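Local coordinates for protein - conserved hypothetical (Bacillus anthracis, PDB 4LES) that is of unknown function, a conserved hypothetical protein whose modelled part is built mainly from antiparallel beta strands, at residues A[90-95]-A[109-114]; A[134-139]-A[179-184]; A[84-89]-A[116-121]. All coordinates share one frame; numbering follows the deposited sequence.

Interaction 1. Residues A[90-95]-A[109-114]. With EOH (ethanol), chain C.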
ATOM      1  N   VAL A  90      -1.930  -7.391   0.345  1.00 37.49           N
ATOM      2  CA  VAL A  90      -1.664  -6.864  -0.977  1.00 36.71           C
ATOM      3  C   VAL A  90      -2.836  -7.380  -1.802  1.00 38.02           C
ATOM      4  O   VAL A  90      -3.171  -8.558  -1.704  1.00 38.51           O
ATOM      5  CB  VAL A  90      -0.344  -7.377  -1.552  1.00 37.78           C
ATOM      6  CG1 VAL A  90      -0.198  -6.948  -2.995  1.00 39.24           C
ATOM      7  CG2 VAL A  90       0.831  -6.892  -0.708  1.00 37.20           C
ATOM      8  N   VAL A  91      -3.463  -6.512  -2.586  1.00 37.47           N
ATOM      9  CA  VAL A  91      -4.627  -6.905  -3.390  1.00 41.05           C
ATOM     10  C   VAL A  91      -4.447  -6.553  -4.859  1.00 41.85           C
ATOM     11  O   VAL A  91      -4.073  -5.444  -5.187  1.00 40.49           O
ATOM     12  CB  VAL A  91      -5.881  -6.178  -2.898  1.00 43.72           C
ATOM     13  CG1 VAL A  91      -7.108  -6.590  -3.713  1.00 47.41           C
ATOM     14  CG2 VAL A  91      -6.104  -6.504  -1.428  1.00 47.63           C
ATOM     15  N   GLU A  92      -4.722  -7.517  -5.723  1.00 42.06           N
ATOM     16  CA  GLU A  92      -4.645  -7.348  -7.162  1.00 43.83           C
ATOM     17  C   GLU A  92      -6.065  -7.171  -7.626  1.00 46.59           C
ATOM     18  O   GLU A  92      -6.905  -8.059  -7.410  1.00 46.02           O
ATOM     19  CB  GLU A  92      -4.028  -8.609  -7.795  1.00 45.26           C
ATOM     20  CG  GLU A  92      -3.982  -8.608  -9.307  1.00 47.22           C
ATOM     21  CD  GLU A  92      -3.399  -9.894  -9.881  1.00 51.11           C
ATOM     22  OE1 GLU A  92      -3.256 -10.894  -9.146  1.00 49.77           O
ATOM     23  OE2 GLU A  92      -3.091  -9.901 -11.088  1.00 54.14           O
ATOM     24  N   ARG A  93      -6.362  -6.035  -8.240  1.00 47.80           N
ATOM     25  CA  ARG A  93      -7.732  -5.775  -8.694  1.00 52.97           C
ATOM     26  C   ARG A  93      -7.880  -4.990  -9.982  1.00 53.49           C
ATOM     27  O   ARG A  93      -6.962  -4.339 -10.439  1.00 52.24           O
ATOM     28  CB  ARG A  93      -8.552  -5.119  -7.576  1.00 55.62           C
ATOM     29  CG  ARG A  93      -7.931  -3.912  -6.917  1.00 55.21           C
ATOM     30  CD  ARG A  93      -8.536  -3.677  -5.539  1.00 54.91           C
ATOM     31  NE  ARG A  93      -9.825  -3.019  -5.603  1.00 60.45           N
ATOM     32  CZ  ARG A  93     -10.764  -3.067  -4.662  1.00 64.33           C
ATOM     33  NH1 ARG A  93     -11.895  -2.410  -4.851  1.00 71.15           N
ATOM     34  NH2 ARG A  93     -10.612  -3.780  -3.559  1.00 65.94           N
ATOM     35  N   ASP A  94      -9.079  -5.087 -10.541  1.00 60.28           N
ATOM     36  CA  ASP A  94      -9.469  -4.445 -11.816  1.00 66.74           C
ATOM     37  C   ASP A  94      -9.891  -2.977 -11.713  1.00 65.83           C
ATOM     38  O   ASP A  94     -10.013  -2.306 -12.723  1.00 66.86           O
ATOM     39  CB  ASP A  94     -10.646  -5.219 -12.423  1.00 71.25           C
ATOM     40  CG  ASP A  94     -11.881  -5.254 -11.489  1.00 77.08           C
ATOM     41  OD1 ASP A  94     -11.734  -5.116 -10.245  1.00 82.47           O
ATOM     42  OD2 ASP A  94     -13.005  -5.441 -11.996  1.00 86.52           O
ATOM     43  N   LYS A  95     -10.149  -2.482 -10.508  1.00 65.36           N
ATOM     44  CA  LYS A  95     -10.575  -1.098 -10.347  1.00 68.00           C
ATOM     45  C   LYS A  95     -10.549  -0.631  -8.893  1.00 65.13           C
ATOM     46  O   LYS A  95     -10.443  -1.447  -7.957  1.00 60.62           O
ATOM     47  CB  LYS A  95     -11.995  -0.912 -10.898  1.00 72.97           C
ATOM     48  CG  LYS A  95     -13.039  -1.698 -10.124  1.00 78.37           C
ATOM     49  CD  LYS A  95     -14.455  -1.491 -10.640  1.00 83.48           C
ATOM     50  CE  LYS A  95     -15.422  -2.283  -9.768  1.00 88.09           C
ATOM     51  NZ  LYS A  95     -16.841  -2.107 -10.167  1.00 97.93           N
ATOM     52  N   GLY A 109      -4.290  -4.793 -20.160  1.00101.53           N
ATOM     53  CA  GLY A 109      -3.183  -5.647 -19.719  1.00 97.36           C
ATOM     54  C   GLY A 109      -2.570  -5.302 -18.373  1.00 89.76           C
ATOM     55  O   GLY A 109      -1.605  -5.942 -17.956  1.00 86.16           O
ATOM     56  N   HIS A 110      -3.132  -4.303 -17.690  1.00 87.26           N
ATOM     57  CA  HIS A 110      -2.622  -3.844 -16.394  1.00 80.88           C
ATOM     58  C   HIS A 110      -3.651  -3.997 -15.274  1.00 73.17           C
ATOM     59  O   HIS A 110      -4.849  -4.065 -15.524  1.00 72.82           O
ATOM     60  CB  HIS A 110      -2.186  -2.382 -16.488  1.00 82.74           C
ATOM     61  CG  HIS A 110      -1.057  -2.141 -17.448  1.00 92.50           C
ATOM     62  ND1 HIS A 110      -1.238  -2.089 -18.813  1.00 97.35           N
ATOM     63  CD2 HIS A 110       0.262  -1.907 -17.235  1.00 95.44           C
ATOM     64  CE1 HIS A 110      -0.079  -1.850 -19.402  1.00103.61           C
ATOM     65  NE2 HIS A 110       0.848  -1.734 -18.466  1.00100.62           N
ATOM     66  N   VAL A 111      -3.161  -4.072 -14.036  1.00 66.45           N
ATOM     67  CA  VAL A 111      -4.016  -4.196 -12.848  1.00 60.72           C
ATOM     68  C   VAL A 111      -3.560  -3.214 -11.789  1.00 54.53           C
ATOM     69  O   VAL A 111      -2.457  -2.704 -11.854  1.00 55.60           O
ATOM     70  CB  VAL A 111      -3.975  -5.623 -12.211  1.00 59.19           C
ATOM     71  CG1 VAL A 111      -4.680  -6.628 -13.081  1.00 64.07           C
ATOM     72  CG2 VAL A 111      -2.551  -6.075 -11.945  1.00 58.29           C
ATOM     73  N   PHE A 112      -4.434  -2.932 -10.834  1.00 51.90           N
ATOM     74  CA  PHE A 112      -4.053  -2.135  -9.696  1.00 50.56           C
ATOM     75  C   PHE A 112      -3.527  -3.106  -8.657  1.00 48.30           C
ATOM     76  O   PHE A 112      -4.158  -4.140  -8.405  1.00 46.43           O
ATOM     77  CB  PHE A 112      -5.241  -1.392  -9.090  1.00 51.97           C
ATOM     78  CG  PHE A 112      -5.714  -0.233  -9.900  1.00 53.81           C
ATOM     79  CD1 PHE A 112      -4.891   0.866 -10.096  1.00 56.02           C
ATOM     80  CD2 PHE A 112      -6.993  -0.210 -10.420  1.00 59.42           C
ATOM     81  CE1 PHE A 112      -5.326   1.950 -10.829  1.00 60.44           C
ATOM     82  CE2 PHE A 112      -7.435   0.870 -11.167  1.00 62.35           C
ATOM     83  CZ  PHE A 112      -6.601   1.950 -11.370  1.00 62.08           C
ATOM     84  N   ILE A 113      -2.363  -2.816  -8.091  1.00 46.19           N
ATOM     85  CA  ILE A 113      -1.844  -3.625  -6.985  1.00 43.45           C
ATOM     86  C   ILE A 113      -1.916  -2.694  -5.805  1.00 44.58           C
ATOM     87  O   ILE A 113      -1.325  -1.607  -5.843  1.00 40.99           O
ATOM     88  CB  ILE A 113      -0.397  -4.090  -7.194  1.00 42.57           C
ATOM     89  CG1 ILE A 113      -0.301  -4.942  -8.472  1.00 46.02           C
ATOM     90  CG2 ILE A 113       0.082  -4.912  -5.996  1.00 42.56           C
ATOM     91  CD1 ILE A 113      -1.206  -6.172  -8.462  1.00 45.63           C
ATOM     92  N   VAL A 114      -2.700  -3.074  -4.800  1.00 40.34           N
ATOM     93  CA  VAL A 114      -2.872  -2.254  -3.606  1.00 39.85           C
ATOM     94  C   VAL A 114      -2.114  -2.876  -2.446  1.00 38.11           C
ATOM     95  O   VAL A 114      -2.288  -4.045  -2.160  1.00 38.88           O
ATOM     96  CB  VAL A 114      -4.351  -2.191  -3.178  1.00 42.20           C
ATOM     97  CG1 VAL A 114      -4.521  -1.323  -1.927  1.00 42.81           C
ATOM     98  CG2 VAL A 114      -5.214  -1.667  -4.310  1.00 43.32           C
TER
HETATM   99  C1  EOH C 302       4.751  -1.661 -19.010  1.00 90.51           C
HETATM  100  C2  EOH C 302       5.414  -2.577 -18.000  1.00 82.97           C
HETATM  101  O   EOH C 302       3.502  -2.213 -19.453  1.00 95.26           O
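V91 and V114 exchange two backbone hydrogen bonds, V91 N to V114 O and V114 N to V91 O, each 2.8 Å. R93 and F112 repeat the exchange two residues on, with R93 N to F112 O and F112 N to R93 O both at 2.9 Å. Between these pairs E92 faces I113 as a non-hydrogen-bonded pair, where E92 CA makes a CH...O contact with F112 O. The R93 chain bends at chi3 (-79°), and its NE gives an almost straight bond of 2.9 Å to K95 O, in the guanidinium plane; beyond it NH1 forms a salt bridge with E158 and NH2 one with a phosphate ion. The NE bond ties R93 back to the turn after the strand, where K95 CA meets the edge of the F112 ring, 3.7 Å from CD2. The extended E92 chain runs alongside I113, its CB 3.8 Å from I113 CD1, while V111 CG2 touches E92 CG from across. V90 CG1 meets I113 CG2 at 3.6 Å. H110 NE2 is hydrogen-bonded to an ethanol O at 2.9 Å; ethanol and phosphate probably come from the crystallisation liquor. The alternation is that of an antiparallel pair, here the two inner strands of a four-stranded antiparallel sheet.

Interaction 2. Residues A[134-139]-A[179-184]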
ATOM      1  N   SER A 134       9.356   3.993   4.350  1.00 48.18           N
ATOM      2  CA  SER A 134       8.938   3.616   3.020  1.00 47.12           C
ATOM      3  C   SER A 134       8.357   2.188   3.003  1.00 41.67           C
ATOM      4  O   SER A 134       8.823   1.290   3.726  1.00 40.05           O
ATOM      5  CB  SER A 134      10.152   3.627   2.097  1.00 50.44           C
ATOM      6  OG  SER A 134      11.121   2.690   2.559  1.00 50.91           O
ATOM      7  N   VAL A 135       7.331   1.993   2.192  1.00 40.85           N
ATOM      8  CA  VAL A 135       6.734   0.679   1.976  1.00 40.61           C
ATOM      9  C   VAL A 135       6.629   0.604   0.466  1.00 41.73           C
ATOM     10  O   VAL A 135       5.869   1.351  -0.126  1.00 44.29           O
ATOM     11  CB  VAL A 135       5.335   0.535   2.628  1.00 42.49           C
ATOM     12  CG1 VAL A 135       4.731  -0.820   2.290  1.00 40.67           C
ATOM     13  CG2 VAL A 135       5.398   0.716   4.146  1.00 42.93           C
ATOM     14  N   ASP A 136       7.407  -0.277  -0.159  1.00 43.20           N
ATOM     15  CA  ASP A 136       7.407  -0.391  -1.611  1.00 43.39           C
ATOM     16  C   ASP A 136       7.147  -1.789  -2.136  1.00 43.46           C
ATOM     17  O   ASP A 136       7.556  -2.770  -1.547  1.00 43.72           O
ATOM     18  CB  ASP A 136       8.749   0.011  -2.157  1.00 48.33           C
ATOM     19  CG  ASP A 136       9.092   1.451  -1.863  1.00 48.47           C
ATOM     20  OD1 ASP A 136       8.243   2.346  -2.048  1.00 54.59           O
ATOM     21  OD2 ASP A 136      10.219   1.662  -1.448  1.00 50.39           O
ATOM     22  N   LEU A 137       6.455  -1.822  -3.267  1.00 43.65           N
ATOM     23  CA  LEU A 137       6.202  -3.015  -4.005  1.00 44.60           C
ATOM     24  C   LEU A 137       7.438  -3.222  -4.845  1.00 44.70           C
ATOM     25  O   LEU A 137       7.856  -2.306  -5.567  1.00 44.82           O
ATOM     26  CB  LEU A 137       4.993  -2.847  -4.901  1.00 42.98           C
ATOM     27  CG  LEU A 137       4.706  -4.038  -5.795  1.00 46.01           C
ATOM     28  CD1 LEU A 137       4.189  -5.211  -4.956  1.00 47.53           C
ATOM     29  CD2 LEU A 137       3.701  -3.630  -6.851  1.00 47.63           C
ATOM     30  N   VAL A 138       8.018  -4.419  -4.775  1.00 44.79           N
ATOM     31  CA  VAL A 138       9.258  -4.713  -5.502  1.00 48.69           C
ATOM     32  C   VAL A 138       9.153  -6.033  -6.226  1.00 50.73           C
ATOM     33  O   VAL A 138       8.583  -7.000  -5.687  1.00 50.26           O
ATOM     34  CB  VAL A 138      10.454  -4.769  -4.552  1.00 50.99           C
ATOM     35  CG1 VAL A 138      11.761  -4.953  -5.320  1.00 55.66           C
ATOM     36  CG2 VAL A 138      10.520  -3.498  -3.728  1.00 50.18           C
ATOM     37  N   ASP A 139       9.675  -6.072  -7.456  1.00 51.00           N
ATOM     38  CA  ASP A 139       9.619  -7.302  -8.264  1.00 54.80           C
ATOM     39  C   ASP A 139      10.889  -8.118  -8.094  1.00 57.74           C
ATOM     40  O   ASP A 139      11.751  -7.744  -7.320  1.00 60.00           O
ATOM     41  CB  ASP A 139       9.318  -6.986  -9.738  1.00 55.86           C
ATOM     42  CG  ASP A 139      10.404  -6.178 -10.433  1.00 58.43           C
ATOM     43  OD1 ASP A 139      11.588  -6.205 -10.036  1.00 56.24           O
ATOM     44  OD2 ASP A 139      10.056  -5.529 -11.433  1.00 62.82           O
ATOM     45  N   LYS A 179      -0.830   2.086  -0.514  1.00 43.69           N
ATOM     46  CA  LYS A 179      -0.183   2.445  -1.783  1.00 47.41           C
ATOM     47  C   LYS A 179      -0.923   1.724  -2.894  1.00 43.94           C
ATOM     48  O   LYS A 179      -1.346   0.565  -2.716  1.00 39.57           O
ATOM     49  CB  LYS A 179       1.252   1.922  -1.853  1.00 51.72           C
ATOM     50  CG  LYS A 179       2.097   2.096  -0.621  1.00 53.33           C
ATOM     51  CD  LYS A 179       2.401   3.535  -0.351  1.00 57.18           C
ATOM     52  CE  LYS A 179       3.526   3.576   0.673  1.00 64.14           C
ATOM     53  NZ  LYS A 179       3.605   4.871   1.358  1.00 73.18           N
ATOM     54  N   VAL A 180      -1.044   2.368  -4.044  1.00 42.63           N
ATOM     55  CA  VAL A 180      -1.683   1.749  -5.189  1.00 44.69           C
ATOM     56  C   VAL A 180      -0.796   1.885  -6.414  1.00 47.27           C
ATOM     57  O   VAL A 180      -0.412   2.994  -6.804  1.00 50.01           O
ATOM     58  CB  VAL A 180      -3.083   2.345  -5.460  1.00 49.86           C
ATOM     59  CG1 VAL A 180      -3.743   1.664  -6.648  1.00 49.62           C
ATOM     60  CG2 VAL A 180      -3.954   2.210  -4.219  1.00 49.15           C
ATOM     61  N   TYR A 181      -0.474   0.746  -7.019  1.00 45.83           N
ATOM     62  CA  TYR A 181       0.371   0.708  -8.206  1.00 49.14           C
ATOM     63  C   TYR A 181      -0.381   0.180  -9.414  1.00 52.76           C
ATOM     64  O   TYR A 181      -1.357  -0.560  -9.288  1.00 53.03           O
ATOM     65  CB  TYR A 181       1.590  -0.179  -7.943  1.00 48.36           C
ATOM     66  CG  TYR A 181       2.293   0.109  -6.637  1.00 45.01           C
ATOM     67  CD1 TYR A 181       1.880  -0.501  -5.453  1.00 42.14           C
ATOM     68  CD2 TYR A 181       3.354   1.006  -6.571  1.00 50.92           C
ATOM     69  CE1 TYR A 181       2.524  -0.251  -4.245  1.00 40.69           C
ATOM     70  CE2 TYR A 181       4.006   1.263  -5.361  1.00 50.47           C
ATOM     71  CZ  TYR A 181       3.575   0.636  -4.199  1.00 42.59           C
ATOM     72  OH  TYR A 181       4.213   0.882  -2.995  1.00 42.33           O
ATOM     73  N   VAL A 182       0.059   0.599 -10.596  1.00 57.40           N
ATOM     74  CA  VAL A 182      -0.508   0.114 -11.839  1.00 59.77           C
ATOM     75  C   VAL A 182       0.576  -0.785 -12.425  1.00 60.82           C
ATOM     76  O   VAL A 182       1.638  -0.313 -12.790  1.00 64.23           O
ATOM     77  CB  VAL A 182      -0.899   1.263 -12.789  1.00 66.84           C
ATOM     78  CG1 VAL A 182      -1.299   0.723 -14.156  1.00 69.74           C
ATOM     79  CG2 VAL A 182      -2.044   2.066 -12.187  1.00 67.28           C
ATOM     80  N   ILE A 183       0.303  -2.083 -12.498  1.00 58.58           N
ATOM     81  CA  ILE A 183       1.287  -3.053 -12.936  1.00 59.05           C
ATOM     82  C   ILE A 183       0.790  -3.895 -14.095  1.00 62.79           C
ATOM     83  O   ILE A 183      -0.408  -4.136 -14.214  1.00 63.07           O
ATOM     84  CB  ILE A 183       1.614  -4.022 -11.765  1.00 55.46           C
ATOM     85  CG1 ILE A 183       2.092  -3.250 -10.541  1.00 53.87           C
ATOM     86  CG2 ILE A 183       2.667  -5.043 -12.157  1.00 55.18           C
ATOM     87  CD1 ILE A 183       3.392  -2.500 -10.764  1.00 58.72           C
ATOM     88  N   ASN A 184       1.717  -4.342 -14.945  1.00 66.07           N
ATOM     89  CA  ASN A 184       1.380  -5.236 -16.047  1.00 69.00           C
ATOM     90  C   ASN A 184       0.905  -6.537 -15.432  1.00 64.00           C
ATOM     91  O   ASN A 184       1.642  -7.157 -14.662  1.00 58.02           O
ATOM     92  CB  ASN A 184       2.599  -5.491 -16.926  1.00 74.09           C
ATOM     93  CG  ASN A 184       2.289  -6.377 -18.122  1.00 76.34           C
ATOM     94  OD1 ASN A 184       1.785  -7.494 -17.996  1.00 73.20           O
ATOM     95  ND2 ASN A 184       2.628  -5.886 -19.291  1.00 86.28           N
TER
HETATM   96  O   HOH W   1       6.722   4.141   0.599  1.00 63.78           O
HETATM   97  O   HOH W   2       5.967   2.793  -3.050  1.00 57.13           O
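Strands 135-139 and 179-184 run in nearly the same direction, 27° apart, but their axes come no closer than 8.6 Å. They share no direct hydrogen bond, because they belong to two different sheets laid one over the other, and side chains fill the separation. The main contact is between L137 and Y181, which overlap while pointing opposite ways. L137 CB sits over one face of the Y181 ring, 3.9 Å from its centroid and displaced from the ring centre, a CH-pi contact. With CG anti to the backbone N (chi1 176°), the leucine carries CD2 back along the ring, where it lies 3.9 Å from Y181 CD1 and also meets I183 CG1 at 4.0 Å. Beside the tyrosine, K179 bends at chi2 and brings its aliphatic chain against V135, with CE 3.3 Å from V135 O and 4.0 Å from V135 CB. One water accepts a bond of 2.7 Å from V135 N and a weak one from K179 NZ; another, in the plane of the Y181 ring at its edge, joins Y181 OH at 2.6 Å to D136 OD1. The chemistry is thus divided: leucine, isoleucine, the tyrosine ring and the K179 methylenes against V135 make the apolar part of the interface, whereas the phenol and ammonium ends reach strand 135-139 through water and not by direct pairing.

Interaction 3. Residues A[84-89]-A[116-121]. With PO4 (phosphate ion), chain E; EOH (ethanol), chain D.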
ATOM      1  N   ASP A  84       6.246   1.462  14.134  1.00 42.49           N
ATOM      2  CA  ASP A  84       5.952   0.045  13.845  1.00 42.54           C
ATOM      3  C   ASP A  84       5.036   0.109  12.649  1.00 41.07           C
ATOM      4  O   ASP A  84       3.974   0.724  12.722  1.00 42.05           O
ATOM      5  CB  ASP A  84       5.237  -0.669  15.004  1.00 41.98           C
ATOM      6  CG  ASP A  84       6.210  -1.123  16.096  1.00 47.36           C
ATOM      7  OD1 ASP A  84       7.431  -1.175  15.820  1.00 46.30           O
ATOM      8  OD2 ASP A  84       5.745  -1.411  17.222  1.00 52.11           O
ATOM      9  N   VAL A  85       5.455  -0.506  11.552  1.00 39.17           N
ATOM     10  CA  VAL A  85       4.708  -0.496  10.315  1.00 40.59           C
ATOM     11  C   VAL A  85       4.032  -1.837  10.099  1.00 38.00           C
ATOM     12  O   VAL A  85       4.694  -2.868  10.058  1.00 38.10           O
ATOM     13  CB  VAL A  85       5.643  -0.209   9.125  1.00 43.63           C
ATOM     14  CG1 VAL A  85       4.874  -0.288   7.821  1.00 48.29           C
ATOM     15  CG2 VAL A  85       6.306   1.155   9.286  1.00 47.99           C
ATOM     16  N   THR A  86       2.714  -1.832   9.984  1.00 38.72           N
ATOM     17  CA  THR A  86       1.966  -3.059   9.755  1.00 36.74           C
ATOM     18  C   THR A  86       1.586  -3.136   8.299  1.00 37.55           C
ATOM     19  O   THR A  86       1.088  -2.155   7.734  1.00 40.73           O
ATOM     20  CB  THR A  86       0.689  -3.080  10.596  1.00 40.18           C
ATOM     21  OG1 THR A  86       1.049  -3.077  11.966  1.00 43.89           O
ATOM     22  CG2 THR A  86      -0.130  -4.341  10.313  1.00 41.67           C
ATOM     23  N   VAL A  87       1.871  -4.274   7.674  1.00 35.95           N
ATOM     24  CA  VAL A  87       1.453  -4.539   6.309  1.00 35.62           C
ATOM     25  C   VAL A  87       0.330  -5.567   6.420  1.00 35.69           C
ATOM     26  O   VAL A  87       0.516  -6.663   6.934  1.00 35.90           O
ATOM     27  CB  VAL A  87       2.593  -5.049   5.426  1.00 37.98           C
ATOM     28  CG1 VAL A  87       2.093  -5.314   4.014  1.00 37.39           C
ATOM     29  CG2 VAL A  87       3.693  -3.998   5.378  1.00 40.55           C
ATOM     30  N   LYS A  88      -0.850  -5.206   5.950  1.00 37.87           N
ATOM     31  CA  LYS A  88      -1.984  -6.088   6.126  1.00 40.23           C
ATOM     32  C   LYS A  88      -2.134  -7.019   4.974  1.00 36.60           C
ATOM     33  O   LYS A  88      -2.066  -8.209   5.130  1.00 41.55           O
ATOM     34  CB  LYS A  88      -3.237  -5.268   6.333  1.00 42.72           C
ATOM     35  CG  LYS A  88      -3.146  -4.386   7.560  1.00 50.73           C
ATOM     36  CD  LYS A  88      -4.395  -3.528   7.677  1.00 63.81           C
ATOM     37  CE  LYS A  88      -4.359  -2.749   8.968  1.00 76.53           C
ATOM     38  NZ  LYS A  88      -5.518  -1.818   9.107  1.00 89.34           N
ATOM     39  N   ARG A  89      -2.315  -6.488   3.793  1.00 45.30           N
ATOM     40  CA  ARG A  89      -2.456  -7.341   2.658  1.00 42.49           C
ATOM     41  C   ARG A  89      -2.102  -6.610   1.406  1.00 39.38           C
ATOM     42  O   ARG A  89      -1.955  -5.384   1.404  1.00 36.87           O
ATOM     43  CB  ARG A  89      -3.869  -7.868   2.577  1.00 46.77           C
ATOM     44  CG  ARG A  89      -4.926  -6.802   2.631  1.00 52.21           C
ATOM     45  CD  ARG A  89      -6.357  -7.405   2.528  1.00 55.44           C
ATOM     46  NE  ARG A  89      -7.230  -6.268   2.297  1.00 59.12           N
ATOM     47  CZ  ARG A  89      -8.440  -6.281   1.734  1.00 59.30           C
ATOM     48  NH1 ARG A  89      -9.014  -7.411   1.331  1.00 60.29           N
ATOM     49  NH2 ARG A  89      -9.076  -5.122   1.581  1.00 59.06           N
ATOM     50  N   GLU A 116      -1.894  -2.511   1.422  1.00 35.96           N
ATOM     51  CA  GLU A 116      -2.502  -1.909   2.615  1.00 39.07           C
ATOM     52  C   GLU A 116      -1.500  -1.950   3.769  1.00 37.91           C
ATOM     53  O   GLU A 116      -1.046  -3.007   4.175  1.00 38.50           O
ATOM     54  CB  GLU A 116      -3.754  -2.667   3.028  1.00 43.24           C
ATOM     55  CG  GLU A 116      -4.912  -2.480   2.071  1.00 47.58           C
ATOM     56  CD  GLU A 116      -6.176  -3.165   2.556  1.00 56.05           C
ATOM     57  OE1 GLU A 116      -6.079  -4.102   3.393  1.00 60.69           O
ATOM     58  OE2 GLU A 116      -7.268  -2.775   2.085  1.00 63.53           O
ATOM     59  N   ALA A 117      -1.188  -0.791   4.304  1.00 38.44           N
ATOM     60  CA  ALA A 117      -0.216  -0.672   5.364  1.00 40.03           C
ATOM     61  C   ALA A 117      -0.594   0.432   6.310  1.00 40.65           C
ATOM     62  O   ALA A 117      -1.417   1.293   5.993  1.00 40.75           O
ATOM     63  CB  ALA A 117       1.145  -0.355   4.757  1.00 41.11           C
ATOM     64  N   GLU A 118       0.014   0.418   7.482  1.00 41.10           N
ATOM     65  CA  GLU A 118      -0.201   1.494   8.444  1.00 43.37           C
ATOM     66  C   GLU A 118       1.024   1.667   9.354  1.00 40.76           C
ATOM     67  O   GLU A 118       1.806   0.737   9.516  1.00 38.47           O
ATOM     68  CB  GLU A 118      -1.483   1.251   9.227  1.00 47.82           C
ATOM     69  CG  GLU A 118      -1.530  -0.040  10.011  1.00 51.99           C
ATOM     70  CD  GLU A 118      -2.898  -0.250  10.655  1.00 57.73           C
ATOM     71  OE1 GLU A 118      -3.912   0.099  10.011  1.00 57.89           O
ATOM     72  OE2 GLU A 118      -2.955  -0.767  11.789  1.00 57.92           O
ATOM     73  N   GLY A 119       1.212   2.865   9.889  1.00 40.45           N
ATOM     74  CA  GLY A 119       2.349   3.146  10.754  1.00 44.62           C
ATOM     75  C   GLY A 119       1.882   3.694  12.081  1.00 47.72           C
ATOM     76  O   GLY A 119       0.966   4.496  12.122  1.00 49.47           O
ATOM     77  N   LYS A 120       2.533   3.269  13.154  1.00 47.35           N
ATOM     78  CA  LYS A 120       2.216   3.693  14.499  1.00 51.56           C
ATOM     79  C   LYS A 120       3.451   4.355  15.097  1.00 51.02           C
ATOM     80  O   LYS A 120       4.529   3.795  15.071  1.00 51.89           O
ATOM     81  CB  LYS A 120       1.829   2.467  15.331  1.00 54.70           C
ATOM     82  CG  LYS A 120       1.356   2.710  16.762  1.00 62.14           C
ATOM     83  CD  LYS A 120       0.971   1.359  17.379  1.00 65.52           C
ATOM     84  CE  LYS A 120      -0.073   1.442  18.481  1.00 71.30           C
ATOM     85  NZ  LYS A 120       0.458   1.923  19.778  1.00 77.78           N
ATOM     86  N   ASN A 121       3.290   5.554  15.624  1.00 52.47           N
ATOM     87  CA  ASN A 121       4.375   6.270  16.253  1.00 55.25           C
ATOM     88  C   ASN A 121       4.589   5.566  17.569  1.00 58.81           C
ATOM     89  O   ASN A 121       3.703   5.577  18.411  1.00 61.53           O
ATOM     90  CB  ASN A 121       3.982   7.738  16.471  1.00 56.95           C
ATOM     91  CG  ASN A 121       5.028   8.534  17.264  1.00 60.06           C
ATOM     92  OD1 ASN A 121       6.106   8.023  17.635  1.00 60.01           O
ATOM     93  ND2 ASN A 121       4.703   9.797  17.539  1.00 62.40           N
TER
HETATM   94  P   PO4 E 304     -11.904  -5.874  -0.538  0.65 67.50           P
HETATM   95  O1  PO4 E 304     -10.578  -5.319  -1.012  0.65 62.46           O
HETATM   96  O2  PO4 E 304     -11.927  -7.377  -0.627  0.65 65.60           O
HETATM   97  O3  PO4 E 304     -12.081  -5.474   0.892  0.65 70.73           O
HETATM   98  O4  PO4 E 304     -13.017  -5.313  -1.380  0.65 65.33           O
HETATM   99  C1  EOH D 303       2.450  -2.407  18.113  1.00 82.25           C
HETATM  100  C2  EOH D 303       2.919  -1.498  19.232  1.00 82.18           C
HETATM  101  O   EOH D 303       2.913  -1.924  16.845  1.00 76.90           O
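The carboxylate of E116 is gripped by R89 through two nitrogens side-on, NE to OE1 at 2.7 Å and NH2 to OE2 at 3.0 Å, while OE2 is also hydrogen-bonded by the hydroxyl of Y155. Both carboxylate oxygens lie near the guanidinium plane, but the arginine approaches them from above the carboxylate plane, and the two groups are turned 51° against each other. R89 CG stands between the backbone N and the carbonyl carbon (chi1 52°), from where the extended chain runs alongside E116. The same NH2 gives a bond of 3.1 Å to O3 of a phosphate ion, probably from the crystallisation liquor, which R93 also meets, and a weaker one to its O1; NH1 pairs with E71. The guanidinium is therefore held at several points, and its charge would probably favour the ionised form of E116. A second salt bridge joins K88 NZ to E118 OE1 at 2.7 Å, again from above the carboxylate plane. E118 CG packs 3.8 Å from T86 CB. Beneath these side chains the antiparallel pairing is regular from D84 and K120 to V87 and A117: T86 and E118 exchange two bonds of 2.8 Å, D84 and K120 two longer ones. K88 and R89 then both face the single residue E116, K88 N bonding to its O and R89 O to its N, a classic beta bulge. A117 CA adds a CH...O contact to T86 O. At the D84 end, an ethanol lies near D84 OD2, and H79 binds D84 OD1. These two central strands of the four-stranded sheet are flanked by strand 69-79 beside 84-89 and by strand 174-184 beside 116-121; V85 and V87 turn to strand 193-197 of the other sheet, while Y155 of helix 149-158 reaches the E116 face.

In the fold
From the N terminus, strand 83-96 enters interaction 3 with residues 84-89 and passes straight into interaction 1 with 90-95. The chain then turns back through a short strand, and strand 110-121 closes interaction 1 first and interaction 3 last, so that interaction 1 is nested inside the loop of interaction 3 and the two lie on opposite sides of the chain's centre. Interaction 2 follows in series: strand 135-139 opens it, and 179-184 closes it after helix 149-158. Strand 179-184 hydrogen-bonds to strand 110-121, probably I113 N to Y181 O, joining interactions 1 and 2, while V135 packs on V85 of interaction 3, tying the three-stranded sheet to the four-stranded one.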